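N-terminal acetyltransferase-like protein (Chaetomium thermophilum, PDB 5NNP) probably serves as the TPR-repeat auxiliary subunit of an N-terminal acetyltransferase complex, an all-helical protein that packs against its partner chains. Local coordinates at residues 515-518 / 519-522; 556-559 / 560-564; 657-660 / 661-665; 679-682 / 683-687. All blocks are in the same frame, centred on the assembly; numbering follows the deposited sequence.

Contact 1 (515-518 / 519-522)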
# COMPACT_ATOMS: atom_id res chain seq x y z
N SER A 515 14.73 3.99 1.78
CA SER A 515 15.06 2.64 2.24
C SER A 515 13.85 1.83 2.67
O SER A 515 13.81 0.61 2.49
CB SER A 515 16.04 2.71 3.38
OG SER A 515 17.34 2.95 2.88
N ILE A 516 12.88 2.51 3.28
CA ILE A 516 11.62 1.87 3.62
C ILE A 516 10.98 1.32 2.36
O ILE A 516 10.40 0.23 2.39
CB ILE A 516 10.67 2.84 4.35
CG1 ILE A 516 11.19 3.12 5.75
CG2 ILE A 516 9.28 2.26 4.44
CD1 ILE A 516 10.46 4.26 6.44
N PHE A 517 11.09 2.05 1.25
CA PHE A 517 10.48 1.57 0.01
C PHE A 517 11.28 0.39 -0.55
O PHE A 517 10.71 -0.53 -1.12
CB PHE A 517 10.31 2.68 -1.02
CG PHE A 517 8.95 3.34 -0.94
CD1 PHE A 517 7.89 2.87 -1.72
CD2 PHE A 517 8.70 4.36 -0.05
CE1 PHE A 517 6.63 3.45 -1.63
CE2 PHE A 517 7.42 4.94 0.05
CZ PHE A 517 6.39 4.48 -0.75
N ASP A 518 12.59 0.37 -0.33
CA ASP A 518 13.37 -0.78 -0.75
C ASP A 518 12.91 -2.02 0.01
O ASP A 518 12.85 -3.11 -0.53
CB ASP A 518 14.87 -0.56 -0.54
CG ASP A 518 15.49 0.38 -1.58
OD1 ASP A 518 14.85 0.62 -2.63
OD2 ASP A 518 16.62 0.86 -1.34
N THR A 519 12.54 -1.83 1.28
CA THR A 519 12.14 -2.94 2.12
C THR A 519 10.81 -3.51 1.67
O THR A 519 10.64 -4.72 1.58
CB THR A 519 12.02 -2.51 3.57
OG1 THR A 519 13.32 -2.15 4.06
CG2 THR A 519 11.43 -3.64 4.42
N TRP A 520 9.87 -2.61 1.42
CA TRP A 520 8.56 -2.97 0.92
C TRP A 520 8.69 -3.79 -0.36
O TRP A 520 7.95 -4.75 -0.58
CB TRP A 520 7.75 -1.70 0.70
CG TRP A 520 7.33 -1.06 2.00
CD1 TRP A 520 7.60 -1.52 3.25
CD2 TRP A 520 6.54 0.13 2.16
NE1 TRP A 520 7.04 -0.68 4.19
CE2 TRP A 520 6.38 0.32 3.55
CE3 TRP A 520 5.96 1.05 1.28
CZ2 TRP A 520 5.66 1.41 4.08
CZ3 TRP A 520 5.24 2.13 1.81
CH2 TRP A 520 5.10 2.29 3.19
N GLN A 521 9.66 -3.42 -1.19
CA GLN A 521 9.88 -4.17 -2.42
C GLN A 521 10.46 -5.55 -2.13
O GLN A 521 10.24 -6.49 -2.88
CB GLN A 521 10.80 -3.42 -3.37
CG GLN A 521 10.98 -4.16 -4.69
CD GLN A 521 11.82 -3.41 -5.70
OE1 GLN A 521 12.25 -2.28 -5.47
NE2 GLN A 521 12.07 -4.05 -6.83
N GLU A 522 11.19 -5.67 -1.04
CA GLU A 522 11.87 -6.91 -0.73
C GLU A 522 10.93 -7.80 0.10
O GLU A 522 11.11 -9.03 0.18
CB GLU A 522 13.18 -6.63 -0.01
CG GLU A 522 13.99 -7.88 0.28
CD GLU A 522 15.38 -7.58 0.84
OE1 GLU A 522 16.04 -8.53 1.33
OE2 GLU A 522 15.81 -6.40 0.79
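The rings of Phe517 and Trp520 meet edge to face: the six-membered ring of the tryptophan turns its edge toward the face of the phenylalanine, with centroids 4.8 Å apart and planes inclined at 56°. The closest approach is Phe517 CZ to Trp520 CZ3, 3.7 Å. Ile516 serves the same indole differently. The Ile516 CG2 methyl, set anti to the backbone N while CG1 lies beside that N (chi1 -71°), sits over the indole face, 3.9 Å from the centroid of the Trp520 five-membered ring, a CH-pi contact. The two side chains run alongside each other, one helical turn apart. These i to i+3 and i to i+4 pairs form one apolar side of helix 503-523, part of the superhelical stack of helices expected of an NatA auxiliary subunit. Along the backbone, Trp520 N bonds to Ile516 O at 3.0 Å. Ser515 O takes two donors of one residue: Thr519 N at 3.0 Å, and the Thr519 OG1 hydroxyl, which reaches Ser515 O at 3.2 Å from the other face of the carbonyl plane. Trp520 NE1 is spent on Gln485, while Ile487 of helix 487-499 touches all three apolar side chains. On the more polar side, Asp518 OD1 and Gln521 OE1 share Arg551 NH2, and Glu522 forms a salt bridge with Lys92.

Contact 2 (556-559 / 560-564)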
# COMPACT_ATOMS: atom_id res chain seq x y z
N TYR A 556 6.05 7.67 -1.42
CA TYR A 556 7.39 7.74 -1.99
C TYR A 556 7.65 9.12 -2.60
O TYR A 556 8.69 9.73 -2.36
CB TYR A 556 7.61 6.68 -3.09
CG TYR A 556 8.92 6.89 -3.81
CD1 TYR A 556 10.10 6.34 -3.33
CD2 TYR A 556 9.00 7.71 -4.95
CE1 TYR A 556 11.31 6.55 -3.97
CE2 TYR A 556 10.20 7.93 -5.59
CZ TYR A 556 11.36 7.35 -5.10
OH TYR A 556 12.57 7.58 -5.73
N PHE A 557 6.70 9.60 -3.39
CA PHE A 557 6.91 10.77 -4.22
C PHE A 557 7.28 12.02 -3.41
O PHE A 557 8.20 12.74 -3.77
CB PHE A 557 5.67 11.05 -5.06
CG PHE A 557 5.83 12.20 -6.01
CD1 PHE A 557 6.30 11.97 -7.30
CD2 PHE A 557 5.56 13.50 -5.61
CE1 PHE A 557 6.47 13.02 -8.19
CE2 PHE A 557 5.73 14.55 -6.49
CZ PHE A 557 6.19 14.31 -7.79
N ARG A 558 6.58 12.25 -2.30
CA ARG A 558 6.81 13.46 -1.51
C ARG A 558 8.25 13.56 -0.99
O ARG A 558 8.96 14.53 -1.28
CB ARG A 558 5.82 13.52 -0.35
CG ARG A 558 5.88 14.83 0.43
CD ARG A 558 4.77 14.94 1.44
NE ARG A 558 5.05 15.99 2.42
CZ ARG A 558 4.39 16.14 3.57
NH1 ARG A 558 3.41 15.31 3.89
NH2 ARG A 558 4.73 17.12 4.39
N ALA A 559 8.67 12.56 -0.23
CA ALA A 559 10.03 12.54 0.30
C ALA A 559 11.04 12.58 -0.84
O ALA A 559 12.09 13.19 -0.69
CB ALA A 559 10.26 11.30 1.16
N ALA A 560 10.73 11.92 -1.95
CA ALA A 560 11.68 11.86 -3.06
C ALA A 560 11.81 13.21 -3.77
O ALA A 560 12.91 13.60 -4.17
CB ALA A 560 11.27 10.79 -4.06
N LEU A 561 10.70 13.92 -3.91
CA LEU A 561 10.78 15.24 -4.53
C LEU A 561 11.49 16.22 -3.59
O LEU A 561 12.15 17.14 -4.04
CB LEU A 561 9.40 15.74 -4.90
CG LEU A 561 9.35 17.15 -5.51
CD1 LEU A 561 10.23 17.29 -6.75
CD2 LEU A 561 7.92 17.48 -5.86
N ASP A 562 11.37 16.00 -2.28
CA ASP A 562 12.14 16.80 -1.31
C ASP A 562 13.64 16.61 -1.52
O ASP A 562 14.37 17.58 -1.70
CB ASP A 562 11.78 16.44 0.14
CG ASP A 562 10.34 16.78 0.51
OD1 ASP A 562 9.64 17.50 -0.23
OD2 ASP A 562 9.90 16.31 1.57
N ALA A 563 14.10 15.36 -1.47
CA ALA A 563 15.51 15.05 -1.75
C ALA A 563 16.04 15.74 -3.02
O ALA A 563 17.09 16.36 -3.01
CB ALA A 563 15.71 13.53 -1.86
N VAL A 564 15.30 15.63 -4.12
CA VAL A 564 15.77 16.14 -5.40
C VAL A 564 15.90 17.66 -5.35
O VAL A 564 16.90 18.23 -5.80
CB VAL A 564 14.85 15.71 -6.56
CG1 VAL A 564 15.10 16.54 -7.80
CG2 VAL A 564 15.05 14.21 -6.87
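Ala560 places its methyl over one face of the Tyr556 ring, one turn back along the same helix. Ala560 CB comes to 3.4 Å from Tyr556 CE2 and stands 3.9 Å from the ring centroid, 30° off the normal, which meets the geometry of a CH-pi contact displaced toward the CE2 side. The ring is brought there by a tyrosine CG anti to its own nitrogen (chi1 172°), a torsion that carries the ring along the helix toward the following turn. The next pair is apolar too: Leu561 lies along Phe557, its CD2 branch meeting Phe557 CE2 obliquely at 3.7 Å. Backbone bonds set these spacings, with Ala560 N to Tyr556 O at 3.0 Å and Leu561 N to Phe557 O at 2.8 Å. On the polar side Arg558 and Asp562 are near but not paired, since Arg558 NE and Asp562 OD2 stay 4.9 Å apart. The guanidinium of Arg558 instead forms salt bridges to Glu492 and Glu495. Farther out, Tyr556 OH bonds to Phe661 O, and the alanines pack on neighbours, Ala560 on Ile665 and Ala559 on Val513. A helix with small residues between larger apolar ones, covered by helices 503-523, 654-668 and 673-685, fits the all-helical, TPR-like stack of the NatA auxiliary subunit family.

Contact 3 (657-660 / 661-665)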
# COMPACT_ATOMS: atom_id res chain seq x y z
N ASP A 657 23.79 12.12 -6.72
CA ASP A 657 23.11 11.51 -5.58
C ASP A 657 21.59 11.60 -5.70
O ASP A 657 20.86 10.81 -5.10
CB ASP A 657 23.59 12.15 -4.27
CG ASP A 657 25.03 11.79 -3.94
OD1 ASP A 657 25.62 10.98 -4.68
OD2 ASP A 657 25.59 12.30 -2.94
N ALA A 658 21.13 12.56 -6.49
CA ALA A 658 19.71 12.78 -6.70
C ALA A 658 19.08 11.77 -7.66
O ALA A 658 17.87 11.52 -7.60
CB ALA A 658 19.48 14.18 -7.22
N MET A 659 19.90 11.18 -8.53
CA MET A 659 19.40 10.32 -9.60
C MET A 659 18.55 9.13 -9.15
O MET A 659 17.53 8.84 -9.77
CB MET A 659 20.57 9.82 -10.44
CG MET A 659 21.34 10.93 -11.13
SD MET A 659 20.21 12.13 -11.86
CE MET A 659 19.46 11.21 -13.20
N LYS A 660 18.94 8.44 -8.08
CA LYS A 660 18.14 7.29 -7.65
C LYS A 660 16.74 7.72 -7.18
O LYS A 660 15.76 6.98 -7.37
CB LYS A 660 18.86 6.50 -6.54
CG LYS A 660 18.95 7.16 -5.17
CD LYS A 660 19.38 6.15 -4.11
CE LYS A 660 19.29 6.72 -2.69
NZ LYS A 660 19.84 5.81 -1.64
N PHE A 661 16.63 8.91 -6.59
CA PHE A 661 15.32 9.46 -6.23
C PHE A 661 14.52 9.85 -7.47
O PHE A 661 13.33 9.53 -7.59
CB PHE A 661 15.47 10.68 -5.33
CG PHE A 661 16.12 10.39 -4.00
CD1 PHE A 661 17.49 10.47 -3.84
CD2 PHE A 661 15.34 10.08 -2.89
CE1 PHE A 661 18.09 10.23 -2.61
CE2 PHE A 661 15.93 9.83 -1.66
CZ PHE A 661 17.30 9.91 -1.52
N LEU A 662 15.18 10.57 -8.38
CA LEU A 662 14.54 11.13 -9.56
C LEU A 662 14.06 10.06 -10.54
O LEU A 662 12.94 10.14 -11.06
CB LEU A 662 15.51 12.08 -10.26
CG LEU A 662 14.97 12.72 -11.53
CD1 LEU A 662 13.77 13.59 -11.20
CD2 LEU A 662 16.07 13.49 -12.26
N ASN A 663 14.90 9.07 -10.81
CA ASN A 663 14.56 7.95 -11.69
C ASN A 663 13.22 7.30 -11.36
O ASN A 663 12.41 7.00 -12.25
CB ASN A 663 15.64 6.88 -11.66
CG ASN A 663 16.96 7.33 -12.27
OD1 ASN A 663 17.00 8.22 -13.13
ND2 ASN A 663 18.04 6.70 -11.84
N TYR A 664 12.97 7.06 -10.08
CA TYR A 664 11.69 6.49 -9.67
C TYR A 664 10.57 7.49 -9.87
O TYR A 664 9.44 7.11 -10.18
CB TYR A 664 11.72 6.06 -8.21
CG TYR A 664 12.47 4.78 -7.96
CD1 TYR A 664 12.50 3.77 -8.92
CD2 TYR A 664 13.13 4.57 -6.76
CE1 TYR A 664 13.16 2.59 -8.69
CE2 TYR A 664 13.80 3.40 -6.52
CZ TYR A 664 13.81 2.41 -7.49
OH TYR A 664 14.46 1.23 -7.25
N ILE A 665 10.88 8.76 -9.65
CA ILE A 665 9.88 9.81 -9.79
C ILE A 665 9.38 9.85 -11.22
O ILE A 665 8.19 9.78 -11.47
CB ILE A 665 10.43 11.18 -9.41
CG1 ILE A 665 10.86 11.19 -7.94
CG2 ILE A 665 9.39 12.26 -9.67
CD1 ILE A 665 11.22 12.58 -7.41
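At the edge of the Phe661 ring, near its plane, lie two backbone carbonyl oxygens of the preceding turn: Asp657 O, 3.6 Å from Phe661 CD1, and Ala658 O, which is nearer the root of the side chain. An aromatic edge is weakly positive, so carbonyls there are electrostatically reasonable. Lys660 comes to the same ring obliquely, with Lys660 CE 3.7 Å from Phe661 CE1. Its CG lies between the backbone N and the carbonyl carbon (chi1 72°), and the otherwise extended chain then runs beside the phenylalanine and delivers its ammonium to Phe514, a cation-pi partner whose ring also meets that of Phe661. His511 meets the Phe661 ring edge to face. Lys660 O stands obliquely to the Tyr664 ring, 3.6 Å from Tyr664 CD2, and that ring forms a cation-pi pair with Arg551. Met659 packs elsewhere on the helix: its chain, bent at both later torsions, brings Met659 CE to 4.2 Å from Leu662 CD2 and 3.9 Å from Asn663 OD1. The asparagine amide sits close to Met659 O, yet its ND2 makes too poor an angle for a hydrogen bond; Met659 O is taken instead by Asn663 N at 2.8 Å. Phe661 packs on Ala563 of helix 554-572 and Leu662 on Val682 and Tyr683 of helix 673-685, consistent with a helix inside a TPR-like alpha-helical solenoid.

Contact 4 (679-682 / 683-687)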
# COMPACT_ATOMS: atom_id res chain seq x y z
N GLY A 679 12.96 17.34 -12.68
CA GLY A 679 13.83 16.62 -13.59
C GLY A 679 14.54 17.56 -14.55
O GLY A 679 15.75 17.45 -14.79
N PHE A 680 13.79 18.51 -15.11
CA PHE A 680 14.37 19.46 -16.04
C PHE A 680 15.55 20.21 -15.40
O PHE A 680 16.64 20.28 -15.97
CB PHE A 680 13.33 20.45 -16.53
CG PHE A 680 13.86 21.44 -17.51
CD1 PHE A 680 14.49 22.59 -17.08
CD2 PHE A 680 13.76 21.21 -18.87
CE1 PHE A 680 15.00 23.50 -17.97
CE2 PHE A 680 14.26 22.12 -19.77
CZ PHE A 680 14.89 23.27 -19.32
N GLU A 681 15.31 20.74 -14.21
CA GLU A 681 16.35 21.45 -13.46
C GLU A 681 17.61 20.60 -13.23
O GLU A 681 18.73 21.12 -13.33
CB GLU A 681 15.80 21.93 -12.12
CG GLU A 681 14.58 22.81 -12.25
CD GLU A 681 14.86 24.08 -13.02
OE1 GLU A 681 16.05 24.46 -13.12
OE2 GLU A 681 13.90 24.69 -13.52
N VAL A 682 17.43 19.32 -12.93
CA VAL A 682 18.56 18.39 -12.72
C VAL A 682 19.36 18.12 -14.00
O VAL A 682 20.59 18.13 -13.96
CB VAL A 682 18.09 17.03 -12.18
CG1 VAL A 682 19.21 16.00 -12.27
CG2 VAL A 682 17.58 17.17 -10.75
N TYR A 683 18.67 17.90 -15.11
CA TYR A 683 19.35 17.55 -16.37
C TYR A 683 20.07 18.70 -17.09
O TYR A 683 21.11 18.47 -17.71
CB TYR A 683 18.36 16.90 -17.33
CG TYR A 683 17.96 15.51 -16.92
CD1 TYR A 683 18.91 14.58 -16.54
CD2 TYR A 683 16.63 15.12 -16.90
CE1 TYR A 683 18.56 13.30 -16.16
CE2 TYR A 683 16.26 13.85 -16.52
CZ TYR A 683 17.23 12.95 -16.16
OH TYR A 683 16.87 11.68 -15.78
N ILE A 684 19.54 19.92 -17.04
CA ILE A 684 20.28 21.02 -17.66
C ILE A 684 21.61 21.22 -16.95
O ILE A 684 22.64 21.50 -17.58
CB ILE A 684 19.51 22.36 -17.66
CG1 ILE A 684 18.84 22.58 -16.31
CG2 ILE A 684 18.49 22.39 -18.78
CD1 ILE A 684 17.88 23.73 -16.32
N ARG A 685 21.59 21.06 -15.63
CA ARG A 685 22.78 21.20 -14.80
C ARG A 685 23.77 20.06 -15.08
O ARG A 685 24.99 20.25 -15.05
CB ARG A 685 22.40 21.23 -13.32
CG ARG A 685 21.68 22.52 -12.90
CD ARG A 685 21.20 22.44 -11.47
NE ARG A 685 20.58 23.67 -10.98
CZ ARG A 685 19.42 24.16 -11.42
NH1 ARG A 685 18.76 23.55 -12.40
NH2 ARG A 685 18.93 25.28 -10.90
N LYS A 686 23.22 18.89 -15.37
CA LYS A 686 24.00 17.70 -15.68
C LYS A 686 24.55 17.77 -17.11
O LYS A 686 25.29 16.88 -17.53
CB LYS A 686 23.14 16.45 -15.50
CG LYS A 686 23.62 15.49 -14.43
CD LYS A 686 22.74 14.23 -14.38
CE LYS A 686 23.57 13.01 -14.02
NZ LYS A 686 22.81 11.74 -14.13
N LYS A 687 24.15 18.81 -17.84
CA LYS A 687 24.53 19.01 -19.25
C LYS A 687 23.94 17.95 -20.18
O LYS A 687 24.43 17.74 -21.29
CB LYS A 687 26.05 19.04 -19.40
CG LYS A 687 26.77 20.04 -18.52
CD LYS A 687 26.24 21.44 -18.74
CE LYS A 687 27.08 22.45 -17.98
NZ LYS A 687 28.53 22.33 -18.32
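Backbone bonds carry the helix through Tyr683 N to Gly679 O and Ile684 N to Phe680 O, and it closes in a Schellman motif at Lys687, whose phi is 66°. Just before it, Lys686 N reaches Val682 O at 3.1 Å. Arg685 NH1 is shared between two acceptors of one residue: Glu681 OE1 at 2.9 Å, a nearly straight salt bridge to the anti lone pair and in the guanidinium plane, and the backbone oxygen Glu681 O at 2.6 Å, slightly out of that plane. Carboxylate and guanidinium are turned 71° to each other, so one nitrogen grips two oxygens, and the pair is not a coplanar bidentate salt bridge. Such i to i+4 bridges tie adjacent turns of helix 673-685, which packs in the helical stack of this NatA auxiliary family. On the apolar side Ile684 lays two branches on Phe680. Ile684 CD1 is 3.3 Å from Phe680 CE1, carried there by CG1 standing between the backbone N and the carbonyl carbon (chi1 43°), while Ile684 CG2 makes an off-centre CH-pi contact, 4.1 Å from the Phe680 centroid. Gly679 O lies 3.3 Å from Tyr683 CD2. Arg685 NE forms a salt bridge with Asp572, Gln712 NE2 bonds to Glu681 OE2, and Lys686 NZ forms a salt bridge with Glu19 of a neighbouring chain.

Contacts 2, 3 and 4 touch one another, and contact 1 joins them through contact 2, where Phe517 CZ lies 3.3 Å from Tyr556 N. Contact 1 comes to about 5 Å from contact 3 and stays about 17 Å from contact 4, both between nearest atoms. Contacts 2 and 3, with centres about 9 Å apart, pack through Ala563 CB and Phe661 CD2, 3.6 Å apart. Helices 654-668 and 673-685 follow each other in the chain, and Met659 CE comes to 3.7 Å from Tyr683 OH; contact 2 also meets contact 4 directly through Val564 CG1 and Val682 CG2, 3.9 Å apart. Contacts 3 and 4 both reach Glu19 of a neighbouring chain, through Met659, Tyr683 and Lys686.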